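PDB 4R4G: putative lipoprotein YcdA from Bacillus subtilis subsp. subtilis str. 168, which is of unknown function but is probably a membrane-anchored lipoprotein, built from an Ig-like N-terminal domain and a mixed alpha/beta C-terminal domain joined by a kinked helix. Local coordinates for residues V22-P27 with K106-N111; S59-L64 with T113-G118. All coordinates share one frame; numbering follows the deposited sequence. Where two conformers were deposited one is given.

Contact 1 of 2, residues V22-P27 with K106-N111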
# COMPACT_ATOMS: atom_id res chain seq x y z
N VAL A 22 9.45 8.18 18.52
CA VAL A 22 10.34 7.88 17.39
C VAL A 22 9.75 6.72 16.59
O VAL A 22 9.62 5.61 17.11
CB VAL A 22 11.82 7.59 17.78
CG1 VAL A 22 12.65 7.19 16.56
CG2 VAL A 22 12.48 8.79 18.46
N SER A 23 9.43 6.96 15.32
CA SER A 23 8.88 5.92 14.47
C SER A 23 9.35 6.06 13.05
O SER A 23 9.80 7.13 12.63
CB SER A 23 7.36 5.97 14.51
OG SER A 23 6.86 7.18 13.97
N TYR A 24 9.27 4.96 12.30
CA TYR A 24 9.56 4.91 10.87
C TYR A 24 8.27 5.19 10.12
O TYR A 24 7.18 4.73 10.52
CB TYR A 24 10.13 3.55 10.45
CG TYR A 24 11.50 3.23 10.98
CD1 TYR A 24 12.63 3.91 10.52
CD2 TYR A 24 11.69 2.19 11.88
CE1 TYR A 24 13.90 3.59 10.97
CE2 TYR A 24 12.97 1.85 12.34
CZ TYR A 24 14.07 2.56 11.89
OH TYR A 24 15.33 2.24 12.32
N THR A 25 8.39 5.98 9.06
CA THR A 25 7.24 6.31 8.22
C THR A 25 7.66 6.16 6.76
O THR A 25 8.85 6.07 6.43
CB THR A 25 6.67 7.72 8.51
OG1 THR A 25 7.65 8.74 8.24
CG2 THR A 25 6.10 7.88 9.93
N LEU A 26 6.66 6.07 5.89
CA LEU A 26 6.91 6.02 4.47
C LEU A 26 6.98 7.44 4.02
O LEU A 26 6.21 8.25 4.56
CB LEU A 26 5.78 5.28 3.72
CG LEU A 26 5.74 3.77 3.77
CD1 LEU A 26 4.48 3.30 3.13
CD2 LEU A 26 6.92 3.13 3.04
N PRO A 27 7.81 7.78 3.02
CA PRO A 27 7.85 9.18 2.56
C PRO A 27 6.52 9.69 1.98
O PRO A 27 5.56 8.94 1.76
CB PRO A 27 8.94 9.15 1.48
CG PRO A 27 9.13 7.73 1.12
CD PRO A 27 8.79 6.94 2.30
N LYS A 106 19.46 1.98 11.63
CA LYS A 106 20.83 2.45 11.84
C LYS A 106 20.94 3.18 13.19
O LYS A 106 19.99 3.19 13.99
CB LYS A 106 21.32 3.31 10.67
CG LYS A 106 21.37 2.59 9.31
CD LYS A 106 22.26 1.33 9.23
CE LYS A 106 22.30 0.72 7.84
NZ LYS A 106 23.03 -0.59 7.81
N GLN A 107 22.13 3.74 13.48
CA GLN A 107 22.37 4.48 14.71
C GLN A 107 22.27 5.96 14.43
O GLN A 107 23.10 6.51 13.70
CB GLN A 107 23.71 4.09 15.35
CG GLN A 107 23.76 2.62 15.81
CD GLN A 107 22.55 2.20 16.62
OE1 GLN A 107 22.22 2.80 17.65
NE2 GLN A 107 21.84 1.17 16.14
N TYR A 108 21.20 6.59 14.91
CA TYR A 108 20.96 8.00 14.66
C TYR A 108 21.38 8.86 15.84
O TYR A 108 21.60 8.36 16.95
CB TYR A 108 19.49 8.27 14.26
CG TYR A 108 18.93 7.23 13.31
CD1 TYR A 108 19.43 7.10 12.01
CD2 TYR A 108 17.94 6.34 13.72
CE1 TYR A 108 18.96 6.10 11.15
CE2 TYR A 108 17.45 5.35 12.86
CZ TYR A 108 17.96 5.24 11.57
OH TYR A 108 17.50 4.26 10.73
N GLU A 109 21.60 10.14 15.54
CA GLU A 109 21.96 11.16 16.48
C GLU A 109 21.21 12.40 16.09
O GLU A 109 21.36 12.89 14.98
CB GLU A 109 23.46 11.38 16.53
CG GLU A 109 23.86 12.44 17.54
CD GLU A 109 25.33 12.56 17.87
OE1 GLU A 109 25.84 11.72 18.64
OE2 GLU A 109 25.96 13.56 17.43
N LEU A 110 20.33 12.87 16.99
CA LEU A 110 19.55 14.08 16.81
C LEU A 110 20.24 15.18 17.58
O LEU A 110 20.50 15.00 18.77
CB LEU A 110 18.10 13.88 17.29
CG LEU A 110 17.15 15.07 17.13
CD1 LEU A 110 16.68 15.21 15.72
CD2 LEU A 110 15.94 14.92 18.02
N ASN A 111 20.55 16.31 16.90
CA ASN A 111 21.18 17.47 17.55
C ASN A 111 20.24 18.64 17.46
O ASN A 111 19.58 18.83 16.44
CB ASN A 111 22.56 17.84 16.97
CG ASN A 111 23.27 18.99 17.71
OD1 ASN A 111 23.73 18.84 18.86
ND2 ASN A 111 23.34 20.17 17.09
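The hydroxyl of Tyr108, which faces Tyr24 across the contact, is gripped by two nearby main-chain groups. Lys106 N donates to Tyr108 OH over 3.1 Å in a nearly straight bond (169° at the hydrogen), and the same oxygen bonds to Asp103 O. Bonds from a tyrosine hydroxyl back to the main chain a few residues earlier recall a tyrosine corner. Lys106 O lies over one face of the Tyr108 ring, 3.5 Å above the plane and offset toward the rim.

Tyr24 reaches in from the other sheet of the Ig-like sandwich. With chi1 at -68°, its CG stands beside the backbone N and anti to the carbonyl carbon, and the ring carries the hydroxyl across to Tyr108. The rings do not stack: each hydroxyl comes to the other ring's edge, near its plane. Tyr24 OH is 3.4 Å from Tyr108 OH, while Tyr24 CE1 and Tyr108 CE2 are 4.4 Å apart. Tyr24 OH also bonds to Gly105 N and Gly131 O, and Ile136 and Ala140 of helix 134-141 pack on its side chain.

The two buried phenols thus spend their polarity on main-chain groups, tying strand 16-25 to the link between strands 93-102 and 107-112.

Contact 2 of 2, residues S59-L64 with T113-G118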
# COMPACT_ATOMS: atom_id res chain seq x y z
N SER A 59 12.16 23.90 12.89
CA SER A 59 12.55 22.57 12.43
C SER A 59 14.05 22.57 12.08
O SER A 59 14.76 21.62 12.41
CB SER A 59 11.72 22.17 11.21
OG SER A 59 10.53 22.93 11.13
N MSE A 60 14.53 23.68 11.43
CA MSE A 60 15.91 23.94 11.00
C MSE A 60 16.93 23.90 12.14
O MSE A 60 18.13 23.89 11.89
CB MSE A 60 16.00 25.32 10.33
CG MSE A 60 15.74 25.30 8.83
SE MSE A 60 15.85 27.09 8.07
CE MSE A 60 15.76 26.58 6.17
N ASP A 61 16.47 23.89 13.40
CA ASP A 61 17.35 23.87 14.57
C ASP A 61 17.77 22.45 14.89
O ASP A 61 18.62 22.22 15.77
CB ASP A 61 16.66 24.50 15.81
CG ASP A 61 16.17 25.90 15.60
OD1 ASP A 61 16.73 26.60 14.72
OD2 ASP A 61 15.23 26.31 16.31
N PHE A 62 17.17 21.47 14.21
CA PHE A 62 17.50 20.07 14.44
C PHE A 62 18.13 19.47 13.21
O PHE A 62 17.72 19.79 12.09
CB PHE A 62 16.26 19.24 14.84
CG PHE A 62 15.51 19.70 16.06
CD1 PHE A 62 14.59 20.75 15.99
CD2 PHE A 62 15.69 19.07 17.29
CE1 PHE A 62 13.87 21.15 17.10
CE2 PHE A 62 14.95 19.46 18.41
CZ PHE A 62 14.04 20.50 18.30
N THR A 63 19.14 18.62 13.41
CA THR A 63 19.83 17.88 12.36
C THR A 63 19.93 16.43 12.80
O THR A 63 20.02 16.16 14.01
CB THR A 63 21.21 18.48 12.03
OG1 THR A 63 22.03 18.43 13.18
CG2 THR A 63 21.13 19.92 11.52
N LEU A 64 19.88 15.51 11.85
CA LEU A 64 20.04 14.11 12.19
C LEU A 64 21.23 13.54 11.48
O LEU A 64 21.43 13.81 10.29
CB LEU A 64 18.79 13.29 11.83
CG LEU A 64 18.71 11.91 12.47
CD1 LEU A 64 17.91 11.94 13.73
CD2 LEU A 64 18.10 10.96 11.55
N THR A 113 20.19 22.85 18.23
CA THR A 113 20.96 24.07 18.46
C THR A 113 19.94 25.20 18.57
O THR A 113 19.35 25.62 17.56
CB THR A 113 22.08 24.28 17.41
OG1 THR A 113 23.06 23.25 17.56
CG2 THR A 113 22.78 25.63 17.56
N PRO A 114 19.72 25.69 19.81
CA PRO A 114 18.74 26.78 20.03
C PRO A 114 19.12 28.07 19.32
O PRO A 114 20.31 28.35 19.14
CB PRO A 114 18.74 26.96 21.55
CG PRO A 114 20.04 26.41 22.00
CD PRO A 114 20.34 25.26 21.08
N GLU A 115 18.09 28.83 18.86
CA GLU A 115 18.25 30.09 18.14
C GLU A 115 18.56 31.17 19.16
O GLU A 115 17.69 31.92 19.61
CB GLU A 115 17.01 30.41 17.29
CG GLU A 115 16.76 29.41 16.18
CD GLU A 115 15.72 29.75 15.12
OE1 GLU A 115 15.14 30.86 15.18
OE2 GLU A 115 15.51 28.91 14.21
N SER A 116 19.84 31.18 19.56
CA SER A 116 20.38 32.04 20.59
C SER A 116 21.69 32.68 20.14
O SER A 116 22.37 32.16 19.25
CB SER A 116 20.61 31.22 21.85
OG SER A 116 21.42 31.83 22.84
N TYR A 117 22.02 33.83 20.75
CA TYR A 117 23.28 34.53 20.50
C TYR A 117 24.38 33.73 21.21
O TYR A 117 24.15 33.16 22.28
CB TYR A 117 23.20 35.99 20.98
N GLY A 118 25.54 33.62 20.56
CA GLY A 118 26.67 32.93 21.16
C GLY A 118 27.03 31.58 20.59
O GLY A 118 26.49 31.14 19.56
O HOH W 1 15.63 27.38 18.89
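This is a small surface contact, largely polar, at one end of an Ig-like sandwich sheet, where a 3-10 turn leads into strand 62-66 and the neighbouring strand 107-112 runs out into a loop. Asp61 and Thr113 carry the backbone part: Thr113 N donates to Asp61 O over 3.0 Å, with 165° at the hydrogen and the donor in the carbonyl plane. It extends the antiparallel pairing just past the strands. Beside it, Asp61 CB rests 3.4 Å from Thr113 O, and Thr113 OG1 turns to Ser124 OG instead.

Asp61 then reaches along the loop. A chi1 of -56° sets CG opposite its own carbonyl carbon and swings the carboxylate over to Glu115, the centre of an inverse gamma turn. A water bridges the two residues, donating to Asp61 OD2 at 2.8 Å and accepting from Glu115 N at 2.9 Å. Asp61 OD2 also takes the N-H of Asp58, so one oxygen serves both the turn and the loop.

The extended Glu115 side chain crosses that of Asp61 at about a right angle, the carboxylate planes 77° apart, with Asp61 OD1 and Glu115 OE2 modelled 2.7 Å apart. Exchanging Asp61 for an alanine would probably leave the Asp58 N-H and the bridging water without their shared acceptor and the Glu115 loop less firmly placed.

Two acid groups so near each other would be expected to disfavour full ionisation of both, so a proton may be retained here, although at this resolution the spacing cannot settle the matter.

How the contacts relate
Both contacts draw on the sheet in which strands 62-66 and 107-112 are antiparallel neighbours, and their centres lie 18 Å apart. Contact 1 sits where 107-112 begins, contact 2 where it has just ended. Between them the strands meet directly: Asn111 N approaches Thr63 O at 2.9 Å, a probable hydrogen bond, and Leu64 CG packs 3.8 Å from Glu109 O. Contact 1 is buried and reaches across to the opposing sheet; contact 2 is exposed and stays at the sheet's end. With the protein's function unknown, neither contact can be tied to an active site. A tetraethylene glycol, probably from the crystallisation liquor, lies about 5 Å from the Thr113 side chain.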